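Local coordinates for protein tRNA delta(2)-isopentenylpyrophosphate transferase (Bacillus halodurans, PDB 3EXA) that probably transfers a dimethylallyl group from dimethylallyl diphosphate, with magnesium, to adenine 37 of tRNAs that read codons beginning with uridine, at residues 37-42 against 70-75; 43-48 against 218-223; 65-70 against 228-233; 207-212 against 262-267. All coordinates share one frame; numbering follows the deposited sequence.

Interaction 1 of 4, residues 37-42 against 70-75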
loop_
_atom_site.group_PDB
_atom_site.type_symbol
_atom_site.label_atom_id
_atom_site.label_comp_id
_atom_site.label_asym_id
_atom_site.label_seq_id
_atom_site.Cartn_x
_atom_site.Cartn_y
_atom_site.Cartn_z
HETATM N N MSE A 37 9.573 1.646 -26.572
HETATM C CA MSE A 37 10.576 2.636 -26.951
HETATM C C MSE A 37 10.094 3.582 -28.037
HETATM O O MSE A 37 10.597 4.697 -28.154
HETATM C CB MSE A 37 11.872 1.952 -27.393
HETATM C CG MSE A 37 12.693 1.423 -26.235
HETATM SE SE MSE A 37 13.157 2.821 -24.940
HETATM C CE MSE A 37 12.009 2.260 -23.456
ATOM N N GLN A 38 9.118 3.133 -28.819
ATOM C CA GLN A 38 8.556 3.932 -29.900
ATOM C C GLN A 38 7.815 5.156 -29.379
ATOM O O GLN A 38 7.481 6.047 -30.158
ATOM C CB GLN A 38 7.564 3.108 -30.721
ATOM C CG GLN A 38 8.125 1.855 -31.349
ATOM C CD GLN A 38 9.083 2.158 -32.466
ATOM O OE1 GLN A 38 10.120 2.784 -32.252
ATOM N NE2 GLN A 38 8.743 1.722 -33.671
ATOM N N VAL A 39 7.536 5.200 -28.079
ATOM C CA VAL A 39 6.799 6.336 -27.529
ATOM C C VAL A 39 7.636 7.597 -27.416
ATOM O O VAL A 39 7.109 8.705 -27.537
ATOM C CB VAL A 39 6.194 6.033 -26.118
ATOM C CG1 VAL A 39 5.477 4.677 -26.127
ATOM C CG2 VAL A 39 7.273 6.094 -25.043
ATOM N N TYR A 40 8.939 7.430 -27.206
ATOM C CA TYR A 40 9.845 8.568 -27.036
ATOM C C TYR A 40 10.186 9.308 -28.316
ATOM O O TYR A 40 10.812 8.758 -29.216
ATOM C CB TYR A 40 11.137 8.101 -26.356
ATOM C CG TYR A 40 10.915 7.541 -24.969
ATOM C CD1 TYR A 40 10.572 8.381 -23.905
ATOM C CD2 TYR A 40 11.016 6.181 -24.725
ATOM C CE1 TYR A 40 10.334 7.874 -22.632
ATOM C CE2 TYR A 40 10.779 5.661 -23.459
ATOM C CZ TYR A 40 10.440 6.509 -22.420
ATOM O OH TYR A 40 10.203 5.998 -21.162
ATOM N N ARG A 41 9.782 10.567 -28.392
ATOM C CA ARG A 41 10.074 11.357 -29.573
ATOM C C ARG A 41 11.493 11.901 -29.581
ATOM O O ARG A 41 12.055 12.222 -28.533
ATOM C CB ARG A 41 9.068 12.499 -29.716
ATOM C CG ARG A 41 8.468 12.943 -28.424
ATOM C CD ARG A 41 7.235 13.747 -28.704
ATOM N NE ARG A 41 6.408 13.832 -27.511
ATOM C CZ ARG A 41 5.225 14.431 -27.463
ATOM N NH1 ARG A 41 4.723 15.006 -28.549
ATOM N NH2 ARG A 41 4.544 14.451 -26.326
ATOM N N GLY A 42 12.060 11.989 -30.783
ATOM C CA GLY A 42 13.417 12.476 -30.951
ATOM C C GLY A 42 14.389 11.313 -30.989
ATOM O O GLY A 42 15.580 11.494 -31.242
ATOM N N GLU A 70 10.642 11.499 -19.639
ATOM C CA GLU A 70 9.508 10.899 -18.938
ATOM C C GLU A 70 9.570 9.384 -18.900
ATOM O O GLU A 70 10.264 8.755 -19.699
ATOM C CB GLU A 70 8.193 11.301 -19.603
ATOM C CG GLU A 70 8.074 12.777 -19.924
ATOM C CD GLU A 70 6.725 13.134 -20.524
ATOM O OE1 GLU A 70 5.723 13.155 -19.775
ATOM O OE2 GLU A 70 6.663 13.387 -21.748
ATOM N N SER A 71 8.827 8.797 -17.970
ATOM C CA SER A 71 8.782 7.346 -17.844
ATOM C C SER A 71 7.477 6.848 -18.454
ATOM O O SER A 71 6.490 7.581 -18.505
ATOM C CB SER A 71 8.832 6.936 -16.379
ATOM O OG SER A 71 7.624 7.289 -15.742
ATOM N N PHE A 72 7.477 5.596 -18.900
ATOM C CA PHE A 72 6.304 4.989 -19.518
ATOM C C PHE A 72 6.186 3.529 -19.084
ATOM O O PHE A 72 6.683 2.625 -19.760
ATOM C CB PHE A 72 6.415 5.066 -21.048
ATOM C CG PHE A 72 5.117 4.814 -21.760
ATOM C CD1 PHE A 72 4.078 5.733 -21.675
ATOM C CD2 PHE A 72 4.917 3.639 -22.479
ATOM C CE1 PHE A 72 2.858 5.484 -22.290
ATOM C CE2 PHE A 72 3.702 3.386 -23.094
ATOM C CZ PHE A 72 2.668 4.310 -22.999
ATOM N N SER A 73 5.516 3.308 -17.959
ATOM C CA SER A 73 5.348 1.966 -17.421
ATOM C C SER A 73 4.307 1.145 -18.167
ATOM O O SER A 73 3.551 1.657 -18.999
ATOM C CB SER A 73 4.942 2.030 -15.945
ATOM O OG SER A 73 3.598 2.469 -15.810
ATOM N N VAL A 74 4.266 -0.142 -17.848
ATOM C CA VAL A 74 3.312 -1.039 -18.460
ATOM C C VAL A 74 1.906 -0.514 -18.180
ATOM O O VAL A 74 1.045 -0.511 -19.058
ATOM C CB VAL A 74 3.455 -2.449 -17.885
ATOM C CG1 VAL A 74 3.057 -2.449 -16.431
ATOM C CG2 VAL A 74 2.608 -3.409 -18.672
ATOM N N ALA A 75 1.684 -0.055 -16.954
ATOM C CA ALA A 75 0.385 0.470 -16.565
ATOM C C ALA A 75 0.012 1.661 -17.445
ATOM O O ALA A 75 -1.139 1.784 -17.857
ATOM C CB ALA A 75 0.397 0.882 -15.099
#

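Interaction 2 of 4, residues 43-48 against 218-223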
loop_
_atom_site.group_PDB
_atom_site.type_symbol
_atom_site.label_atom_id
_atom_site.label_comp_id
_atom_site.label_asym_id
_atom_site.label_seq_id
_atom_site.Cartn_x
_atom_site.Cartn_y
_atom_site.Cartn_z
HETATM N N MSE A 43 13.860 10.121 -30.718
HETATM C CA MSE A 43 14.624 8.879 -30.713
HETATM C C MSE A 43 14.042 8.017 -31.822
HETATM O O MSE A 43 13.252 7.109 -31.572
HETATM C CB MSE A 43 14.471 8.186 -29.352
HETATM C CG MSE A 43 15.202 8.914 -28.219
HETATM SE SE MSE A 43 14.737 8.384 -26.415
HETATM C CE MSE A 43 15.958 6.921 -26.118
ATOM N N ASP A 44 14.425 8.313 -33.057
ATOM C CA ASP A 44 13.899 7.579 -34.196
ATOM C C ASP A 44 14.836 6.482 -34.684
ATOM O O ASP A 44 14.406 5.364 -34.971
ATOM C CB ASP A 44 13.605 8.554 -35.340
ATOM C CG ASP A 44 12.765 9.741 -34.896
ATOM O OD1 ASP A 44 11.748 9.522 -34.200
ATOM O OD2 ASP A 44 13.114 10.890 -35.250
ATOM N N ILE A 45 16.121 6.800 -34.769
ATOM C CA ILE A 45 17.103 5.838 -35.244
ATOM C C ILE A 45 17.333 4.687 -34.285
ATOM O O ILE A 45 17.127 3.529 -34.639
ATOM C CB ILE A 45 18.434 6.521 -35.515
ATOM C CG1 ILE A 45 18.233 7.604 -36.574
ATOM C CG2 ILE A 45 19.454 5.499 -35.956
ATOM C CD1 ILE A 45 19.377 8.562 -36.700
ATOM N N GLY A 46 17.754 5.000 -33.067
ATOM C CA GLY A 46 18.012 3.952 -32.093
ATOM C C GLY A 46 16.830 3.043 -31.808
ATOM O O GLY A 46 17.005 1.926 -31.336
ATOM N N THR A 47 15.618 3.498 -32.092
ATOM C CA THR A 47 14.470 2.658 -31.802
ATOM C C THR A 47 13.837 2.037 -33.042
ATOM O O THR A 47 12.785 1.398 -32.950
ATOM C CB THR A 47 13.399 3.436 -31.024
ATOM O OG1 THR A 47 12.730 4.345 -31.902
ATOM C CG2 THR A 47 14.040 4.228 -29.896
ATOM N N ALA A 48 14.481 2.209 -34.195
ATOM C CA ALA A 48 13.967 1.663 -35.450
ATOM C C ALA A 48 12.500 2.038 -35.606
ATOM O O ALA A 48 11.660 1.197 -35.947
ATOM C CB ALA A 48 14.126 0.147 -35.472
ATOM N N GLU A 218 22.979 5.852 -40.237
ATOM C CA GLU A 218 21.967 6.915 -40.224
ATOM C C GLU A 218 22.234 8.004 -39.200
ATOM O O GLU A 218 21.698 9.101 -39.311
ATOM C CB GLU A 218 20.582 6.321 -39.970
ATOM C CG GLU A 218 19.989 5.624 -41.176
ATOM C CD GLU A 218 18.918 4.618 -40.803
ATOM O OE1 GLU A 218 18.379 3.966 -41.719
ATOM O OE2 GLU A 218 18.615 4.471 -39.595
ATOM N N GLY A 219 23.052 7.696 -38.199
ATOM C CA GLY A 219 23.367 8.688 -37.191
ATOM C C GLY A 219 23.095 8.327 -35.741
ATOM O O GLY A 219 22.927 9.222 -34.917
ATOM N N LEU A 220 23.055 7.042 -35.410
ATOM C CA LEU A 220 22.806 6.635 -34.030
ATOM C C LEU A 220 23.638 7.467 -33.057
ATOM O O LEU A 220 23.095 8.085 -32.143
ATOM C CB LEU A 220 23.152 5.157 -33.838
ATOM C CG LEU A 220 22.895 4.650 -32.417
ATOM C CD1 LEU A 220 21.425 4.872 -32.064
ATOM C CD2 LEU A 220 23.255 3.176 -32.321
ATOM N N ILE A 221 24.954 7.479 -33.269
ATOM C CA ILE A 221 25.887 8.226 -32.424
ATOM C C ILE A 221 25.463 9.680 -32.217
ATOM O O ILE A 221 25.484 10.182 -31.096
ATOM C CB ILE A 221 27.321 8.217 -33.019
ATOM C CG1 ILE A 221 27.791 6.780 -33.217
ATOM C CG2 ILE A 221 28.269 8.948 -32.086
ATOM C CD1 ILE A 221 29.118 6.666 -33.907
ATOM N N ASP A 222 25.095 10.356 -33.298
ATOM C CA ASP A 222 24.662 11.743 -33.197
ATOM C C ASP A 222 23.406 11.828 -32.354
ATOM O O ASP A 222 23.276 12.717 -31.514
ATOM C CB ASP A 222 24.365 12.319 -34.578
ATOM C CG ASP A 222 25.612 12.588 -35.366
ATOM O OD1 ASP A 222 26.439 13.408 -34.882
ATOM O OD2 ASP A 222 25.761 11.988 -36.457
ATOM N N GLU A 223 22.486 10.894 -32.594
ATOM C CA GLU A 223 21.221 10.837 -31.878
ATOM C C GLU A 223 21.458 10.672 -30.385
ATOM O O GLU A 223 20.757 11.279 -29.576
ATOM C CB GLU A 223 20.358 9.681 -32.405
ATOM C CG GLU A 223 18.966 9.626 -31.786
ATOM C CD GLU A 223 18.125 8.472 -32.295
ATOM O OE1 GLU A 223 18.506 7.301 -32.077
ATOM O OE2 GLU A 223 17.075 8.732 -32.918
#

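Interaction 3 of 4, residues 65-70 against 228-233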
loop_
_atom_site.group_PDB
_atom_site.type_symbol
_atom_site.label_atom_id
_atom_site.label_comp_id
_atom_site.label_asym_id
_atom_site.label_seq_id
_atom_site.Cartn_x
_atom_site.Cartn_y
_atom_site.Cartn_z
ATOM N N ILE A 65 4.707 10.005 -28.139
ATOM C CA ILE A 65 3.768 10.583 -27.178
ATOM C C ILE A 65 4.400 10.951 -25.827
ATOM O O ILE A 65 3.731 11.511 -24.956
ATOM C CB ILE A 65 2.626 9.605 -26.884
ATOM C CG1 ILE A 65 3.222 8.284 -26.393
ATOM C CG2 ILE A 65 1.778 9.395 -28.129
ATOM C CD1 ILE A 65 2.209 7.339 -25.803
ATOM N N LYS A 66 5.676 10.625 -25.647
ATOM C CA LYS A 66 6.372 10.910 -24.393
ATOM C C LYS A 66 7.786 11.448 -24.600
ATOM O O LYS A 66 8.553 10.908 -25.394
ATOM C CB LYS A 66 6.447 9.640 -23.542
ATOM C CG LYS A 66 5.160 9.267 -22.837
ATOM C CD LYS A 66 5.020 10.044 -21.552
ATOM C CE LYS A 66 3.789 9.621 -20.793
ATOM N NZ LYS A 66 3.735 10.338 -19.496
ATOM N N ASP A 67 8.125 12.513 -23.883
ATOM C CA ASP A 67 9.455 13.113 -23.966
ATOM C C ASP A 67 10.462 12.139 -23.352
ATOM O O ASP A 67 10.185 11.536 -22.325
ATOM C CB ASP A 67 9.473 14.439 -23.203
ATOM C CG ASP A 67 10.867 15.019 -23.074
ATOM O OD1 ASP A 67 11.590 14.639 -22.133
ATOM O OD2 ASP A 67 11.243 15.847 -23.926
ATOM N N PRO A 68 11.649 11.987 -23.964
ATOM C CA PRO A 68 12.675 11.066 -23.452
ATOM C C PRO A 68 13.044 11.178 -21.977
ATOM O O PRO A 68 13.712 10.294 -21.445
ATOM C CB PRO A 68 13.869 11.294 -24.388
ATOM C CG PRO A 68 13.615 12.657 -24.981
ATOM C CD PRO A 68 12.127 12.697 -25.162
ATOM N N SER A 69 12.600 12.243 -21.311
ATOM C CA SER A 69 12.891 12.402 -19.885
ATOM C C SER A 69 11.799 11.759 -19.030
ATOM O O SER A 69 12.003 11.501 -17.843
ATOM C CB SER A 69 13.015 13.887 -19.515
ATOM O OG SER A 69 11.759 14.538 -19.558
ATOM N N GLU A 70 10.642 11.499 -19.639
ATOM C CA GLU A 70 9.508 10.899 -18.938
ATOM C C GLU A 70 9.570 9.384 -18.900
ATOM O O GLU A 70 10.264 8.755 -19.699
ATOM C CB GLU A 70 8.193 11.301 -19.603
ATOM C CG GLU A 70 8.074 12.777 -19.924
ATOM C CD GLU A 70 6.725 13.134 -20.524
ATOM O OE1 GLU A 70 5.723 13.155 -19.775
ATOM O OE2 GLU A 70 6.663 13.387 -21.748
ATOM N N TYR A 228 22.432 13.008 -24.761
ATOM C CA TYR A 228 23.503 13.080 -23.779
ATOM C C TYR A 228 23.801 14.540 -23.464
ATOM O O TYR A 228 23.901 14.941 -22.303
ATOM C CB TYR A 228 24.752 12.424 -24.371
ATOM C CG TYR A 228 25.839 12.109 -23.377
ATOM C CD1 TYR A 228 25.810 10.922 -22.640
ATOM C CD2 TYR A 228 26.926 12.966 -23.214
ATOM C CE1 TYR A 228 26.848 10.589 -21.769
ATOM C CE2 TYR A 228 27.968 12.652 -22.350
ATOM C CZ TYR A 228 27.927 11.461 -21.630
ATOM O OH TYR A 228 28.962 11.143 -20.783
ATOM N N ASP A 229 23.933 15.327 -24.522
ATOM C CA ASP A 229 24.227 16.743 -24.387
ATOM C C ASP A 229 23.125 17.516 -23.683
ATOM O O ASP A 229 23.402 18.499 -23.004
ATOM C CB ASP A 229 24.476 17.358 -25.761
ATOM C CG ASP A 229 25.705 18.237 -25.790
ATOM O OD1 ASP A 229 25.939 18.885 -26.833
ATOM O OD2 ASP A 229 26.439 18.276 -24.778
ATOM N N ARG A 230 21.873 17.101 -23.842
ATOM C CA ARG A 230 20.816 17.837 -23.173
ATOM C C ARG A 230 20.740 17.444 -21.712
ATOM O O ARG A 230 19.934 17.985 -20.958
ATOM C CB ARG A 230 19.461 17.635 -23.863
ATOM C CG ARG A 230 18.998 16.204 -23.970
ATOM C CD ARG A 230 17.549 16.127 -24.444
ATOM N NE ARG A 230 16.601 16.637 -23.449
ATOM C CZ ARG A 230 15.280 16.523 -23.556
ATOM N NH1 ARG A 230 14.756 15.919 -24.612
ATOM N NH2 ARG A 230 14.485 17.003 -22.609
ATOM N N GLY A 231 21.589 16.503 -21.309
ATOM C CA GLY A 231 21.610 16.081 -19.919
ATOM C C GLY A 231 20.727 14.914 -19.508
ATOM O O GLY A 231 20.489 14.730 -18.320
ATOM N N ILE A 232 20.241 14.123 -20.467
ATOM C CA ILE A 232 19.388 12.966 -20.153
ATOM C C ILE A 232 20.253 11.809 -19.616
ATOM O O ILE A 232 21.197 11.369 -20.276
ATOM C CB ILE A 232 18.623 12.464 -21.416
ATOM C CG1 ILE A 232 17.669 13.545 -21.947
ATOM C CG2 ILE A 232 17.834 11.224 -21.088
ATOM C CD1 ILE A 232 16.606 13.987 -20.959
ATOM N N ARG A 233 19.942 11.306 -18.425
ATOM C CA ARG A 233 20.732 10.210 -17.876
ATOM C C ARG A 233 19.952 9.417 -16.856
ATOM O O ARG A 233 19.092 9.957 -16.161
ATOM C CB ARG A 233 22.026 10.751 -17.242
ATOM C CG ARG A 233 22.994 9.678 -16.714
ATOM C CD ARG A 233 24.213 10.320 -16.032
ATOM N NE ARG A 233 25.463 9.932 -16.675
ATOM C CZ ARG A 233 25.931 8.689 -16.686
ATOM N NH1 ARG A 233 27.068 8.409 -17.297
ATOM N NH2 ARG A 233 25.265 7.725 -16.062
#

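Interaction 4 of 4, residues 207-212 against 262-267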
loop_
_atom_site.group_PDB
_atom_site.type_symbol
_atom_site.label_atom_id
_atom_site.label_comp_id
_atom_site.label_asym_id
_atom_site.label_seq_id
_atom_site.Cartn_x
_atom_site.Cartn_y
_atom_site.Cartn_z
ATOM N N ARG A 207 20.677 -10.244 -39.906
ATOM C CA ARG A 207 19.799 -9.111 -40.176
ATOM C C ARG A 207 19.806 -8.140 -38.997
ATOM O O ARG A 207 19.557 -6.952 -39.176
ATOM C CB ARG A 207 18.367 -9.585 -40.473
ATOM C CG ARG A 207 18.169 -10.200 -41.861
ATOM C CD ARG A 207 16.852 -10.960 -41.915
ATOM N NE ARG A 207 15.715 -10.083 -41.688
ATOM C CZ ARG A 207 15.094 -9.402 -42.645
ATOM N NH1 ARG A 207 15.504 -9.508 -43.900
ATOM N NH2 ARG A 207 14.071 -8.606 -42.347
ATOM N N ILE A 208 20.103 -8.653 -37.801
ATOM C CA ILE A 208 20.150 -7.822 -36.607
ATOM C C ILE A 208 21.457 -7.015 -36.594
ATOM O O ILE A 208 21.457 -5.841 -36.223
ATOM C CB ILE A 208 19.998 -8.681 -35.324
ATOM C CG1 ILE A 208 18.561 -9.230 -35.250
ATOM C CG2 ILE A 208 20.337 -7.868 -34.075
ATOM C CD1 ILE A 208 18.301 -10.191 -34.121
ATOM N N ASN A 209 22.558 -7.629 -37.022
ATOM C CA ASN A 209 23.833 -6.924 -37.070
ATOM C C ASN A 209 23.779 -5.825 -38.124
ATOM O O ASN A 209 24.266 -4.709 -37.913
ATOM C CB ASN A 209 24.987 -7.865 -37.409
ATOM C CG ASN A 209 25.175 -8.962 -36.387
ATOM O OD1 ASN A 209 25.007 -8.757 -35.181
ATOM N ND2 ASN A 209 25.545 -10.135 -36.863
ATOM N N ARG A 210 23.198 -6.139 -39.269
ATOM C CA ARG A 210 23.090 -5.150 -40.325
ATOM C C ARG A 210 22.163 -4.015 -39.862
ATOM O O ARG A 210 22.356 -2.854 -40.216
ATOM C CB ARG A 210 22.569 -5.804 -41.613
ATOM C CG ARG A 210 22.162 -4.824 -42.700
ATOM C CD ARG A 210 23.288 -3.878 -43.024
ATOM N NE ARG A 210 22.903 -2.931 -44.066
ATOM C CZ ARG A 210 23.597 -1.840 -44.365
ATOM N NH1 ARG A 210 24.708 -1.563 -43.694
ATOM N NH2 ARG A 210 23.185 -1.031 -45.330
ATOM N N ARG A 211 21.161 -4.347 -39.061
ATOM C CA ARG A 211 20.270 -3.316 -38.565
ATOM C C ARG A 211 21.113 -2.339 -37.745
ATOM O O ARG A 211 20.936 -1.125 -37.842
ATOM C CB ARG A 211 19.176 -3.921 -37.689
ATOM C CG ARG A 211 17.779 -3.375 -37.946
ATOM C CD ARG A 211 17.214 -2.630 -36.739
ATOM N NE ARG A 211 17.548 -3.268 -35.463
ATOM C CZ ARG A 211 16.800 -3.188 -34.364
ATOM N NH1 ARG A 211 17.189 -3.792 -33.247
ATOM N NH2 ARG A 211 15.647 -2.528 -34.388
ATOM N N VAL A 212 22.039 -2.870 -36.948
ATOM C CA VAL A 212 22.899 -2.024 -36.114
ATOM C C VAL A 212 23.773 -1.100 -36.953
ATOM O O VAL A 212 23.852 0.107 -36.699
ATOM C CB VAL A 212 23.804 -2.868 -35.184
ATOM C CG1 VAL A 212 24.791 -1.966 -34.439
ATOM C CG2 VAL A 212 22.950 -3.611 -34.195
ATOM N N THR A 262 29.175 -4.482 -28.806
ATOM C CA THR A 262 28.343 -4.797 -27.646
ATOM C C THR A 262 26.862 -4.565 -27.931
ATOM O O THR A 262 25.999 -5.308 -27.449
ATOM C CB THR A 262 28.785 -3.970 -26.422
ATOM O OG1 THR A 262 30.072 -4.431 -25.979
ATOM C CG2 THR A 262 27.775 -4.107 -25.278
ATOM N N LEU A 263 26.575 -3.540 -28.723
ATOM C CA LEU A 263 25.201 -3.226 -29.098
ATOM C C LEU A 263 24.648 -4.361 -29.941
ATOM O O LEU A 263 23.507 -4.779 -29.768
ATOM C CB LEU A 263 25.150 -1.922 -29.904
ATOM C CG LEU A 263 23.838 -1.609 -30.625
ATOM C CD1 LEU A 263 22.668 -1.777 -29.669
ATOM C CD2 LEU A 263 23.874 -0.194 -31.173
ATOM N N LYS A 264 25.461 -4.857 -30.868
ATOM C CA LYS A 264 25.027 -5.946 -31.719
ATOM C C LYS A 264 24.721 -7.187 -30.891
ATOM O O LYS A 264 23.692 -7.844 -31.084
ATOM C CB LYS A 264 26.098 -6.265 -32.757
ATOM C CG LYS A 264 26.167 -5.250 -33.902
ATOM C CD LYS A 264 27.304 -5.573 -34.872
ATOM C CE LYS A 264 27.280 -4.662 -36.099
ATOM N NZ LYS A 264 28.321 -5.033 -37.099
ATOM N N ARG A 265 25.623 -7.497 -29.968
ATOM C CA ARG A 265 25.476 -8.650 -29.104
ATOM C C ARG A 265 24.221 -8.507 -28.255
ATOM O O ARG A 265 23.373 -9.403 -28.238
ATOM C CB ARG A 265 26.724 -8.784 -28.233
ATOM C CG ARG A 265 26.709 -9.950 -27.267
ATOM C CD ARG A 265 28.124 -10.510 -27.104
ATOM N NE ARG A 265 29.116 -9.450 -26.936
ATOM C CZ ARG A 265 29.126 -8.585 -25.924
ATOM N NH1 ARG A 265 30.067 -7.650 -25.852
ATOM N NH2 ARG A 265 28.198 -8.656 -24.979
ATOM N N ASN A 266 24.081 -7.380 -27.561
ATOM C CA ASN A 266 22.889 -7.184 -26.744
ATOM C C ASN A 266 21.626 -7.252 -27.602
ATOM O O ASN A 266 20.603 -7.752 -27.144
ATOM C CB ASN A 266 22.926 -5.840 -26.013
ATOM C CG ASN A 266 24.077 -5.735 -25.040
ATOM O OD1 ASN A 266 24.548 -6.738 -24.509
ATOM N ND2 ASN A 266 24.530 -4.514 -24.792
ATOM N N SER A 267 21.689 -6.755 -28.837
ATOM C CA SER A 267 20.521 -6.795 -29.712
ATOM C C SER A 267 20.140 -8.233 -30.055
ATOM O O SER A 267 18.954 -8.564 -30.149
ATOM C CB SER A 267 20.769 -6.018 -31.011
ATOM O OG SER A 267 20.793 -4.617 -30.793
#

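Interaction 1 of 4, residues 37-42 against 70-75
Val39 lays its CG1 methyl over one face of the Phe72 ring, offset toward the rim at CD2 and CE2. This CH-pi contact puts Val39 CG1 4.1 Å from the centroid of the Phe72 ring and 25° off the ring normal. The second methyl of Val39, CG2, stands over the centre of the ring of its own neighbour Tyr40, so one small branched side chain serves two aromatic rings. With CG anti to the carbonyl carbon (chi1 -62°), the Tyr40 ring is carried to Glu70, where Tyr40 OH donates a hydrogen bond of 3.1 Å to the backbone O of Glu70. That donor is tilted 21° from the carbonyl plane, while Glu70 O sits at the ring edge, 3.1 Å from Tyr40 CE1. Segment 37-42 belongs to the loop after strand 29-33 of the parallel sheet of this P-loop NTPase-related fold, and its first residues probably contact substrate tRNA. Segment 70-75 leads into helix 74-90, with Ser73 as N-cap. Phe72 also packs on Phe77 and Leu80 of that helix, while its backbone N is bonded to Gln236 and its O to Tyr104. Ser71 and Ser73 pack against His125 of the second subunit.

Interaction 2 of 4, residues 43-48 against 218-223
Three successive backbone N-H groups of segment 43-48 converge on the carboxylate of Glu223. Gly46 N gives the straightest of the hydrogen bonds, 2.6 Å to Glu223 OE1 at 160°, and uses the syn lone pair of that oxygen. Ile45 N reaches Glu223 OE2 at 2.8 Å, also on the syn side but 23° out of the carboxylate plane. Asp44 N adds a weak, bent bond of 2.7 Å to Glu223 OE2. With CG anti to the backbone N (chi1 -175°) and the chain extended beyond it, Glu223 carries its acid group from the helix to this turn. Tyr243 OH is a further partner of OE1, so the buried carboxylate is well supplied with donors; their number would tend to stabilise its charged form.

The van der Waals contacts centre on Ile45. Ile45 CD1 lies 3.5 Å from Glu218 O, at the end of one helix, and the apolar pair Ile45 CG2 and Leu220 CB, 4.3 Å apart, reaches the start of the next. Leu220 CD1 meets the bare Gly46 CA at 3.5 Å; a side chain there would crowd both Leu220 and Glu223.

Asp44 turns to Lys49 in a salt bridge, and a type I turn from Ile45 to Ala48 shapes the loop. Gly219, with positive phi, ends helix 201-218 in a Schellman motif and is also the N-cap of helix 220-229. The loop that follows strand 29-33 thus sits at the junction of these two helices, where Met215 of the first touches both Ile45 and Leu220, and Leu263 of helix 256-279 packs against Leu220.

Interaction 3 of 4, residues 65-70 against 228-233
With CG anti to the backbone N (chi1 172°), Asp67 holds its carboxylate where Arg230 can approach it, while the arginine sets out with CG between its N and carbonyl carbon (chi1 58°) and bends at chi3 (-68°). The two side chains come from opposite directions, and Asp67 OD2 lies at the edge of the guanidinium, near its plane. At 3.6 Å from Asp67 OD2 to Arg230 NH1 this is a long salt bridge without a hydrogen bond.

Asp67 OD1 is bonded within its own segment. It accepts Ser69 N at 2.7 Å and Ser69 OG at 2.6 Å, the two donors reaching Asp67 OD1 from opposite faces of the carboxylate plane. Were Asp67 replaced by an alanine, Arg230 would probably lose its ionic mate and the N-H and hydroxyl of Ser69 their shared acceptor.

Pro68 crosses Arg230 at about a right angle, Pro68 CG lying 3.5 Å from Arg230 NH1. Ile232 CD1 lies over one face of the Arg230 guanidinium, toward its rim, and reaches Ser69 CB at 3.9 Å. Pro68 O is bonded outside the pair by Ser237 OG, and Pro68 packs on Met43.

Glu70 closes the loop from the other end: Glu70 OE2 takes Asp67 N at 2.7 Å, and its OE1 forms a weak, long salt bridge with Lys66. The arrangement is an Asx turn at Asp67 within a type I turn from Asp67 to Glu70, set against the Schellman motif in which Gly231, with positive phi, ends helix 220-229.

Interaction 4 of 4, residues 207-212 against 262-267
Val212 fits against Leu263 and Lys264 where helices 201-218 and 256-279 pack side by side; the short segments run roughly antiparallel, at 139°, with axes 9.3 Å apart. The tight part is built on the aliphatic chain of Lys264 and on Val212. Val212 CB lies 3.6 Å from Lys264 CG, and the two side chains cross obliquely, while Val212 CG1 meets Leu263 CD2 at 3.8 Å as these side chains slide past each other in opposite directions. One turn away, Ile208 CG2 touches Ser267 CB at 3.6 Å.

The partly exposed flank of this tight part is more polar. Lys264, its chain extended beyond CG, crosses Asn209 at about a right angle: Lys264 CB is 3.6 Å from Asn209 OD1, and Lys264 CE is 3.5 Å from Asn209 O. The polar ends are occupied elsewhere, Lys264 NZ by a salt bridge with Asp213 and Asn209 OD1 by Arg268. A serine at Lys264 would probably leave Asp213 without its charged mate and open a gap beside Val212 and Asn209.

The loose part is at Arg211, whose NH1 comes no nearer than 4.4 Å to Ser267 OG; its side chain packs on Thr12, a residue that probably binds substrate, which places this helix pair beside the P-loop. No hydrogen bond joins the two segments, and the hydroxyl of Ser267 turns back into its own helix: Ser267 OG donates to Leu263 O at 2.9 Å from above the carbonyl plane, on the face opposite Ser267 N.

How the interactions relate
From the N terminus, the loop after strand 29-33 supplies 37-42 and then 43-48. Interaction 1 closes a short loop of the chain through 70-75, at the entry to helix 74-90. Interactions 2 and 3 span far longer separations and bring 43-48 and 65-70 to the two ends of helix 220-229. Interactions 1, 2 and 3 cross one another; interaction 4, between helices 201-218 and 256-279, crosses 2 and 3 but follows 1 in series. Val39 O to Ile65 N (2.8 Å) and shared Glu70 join 1 to 3, Met43 on Pro68 joins 2 to 3, and Leu220 on Leu263 joins 2 to 4. Together they tie the loops beyond the parallel sheet to the helical region.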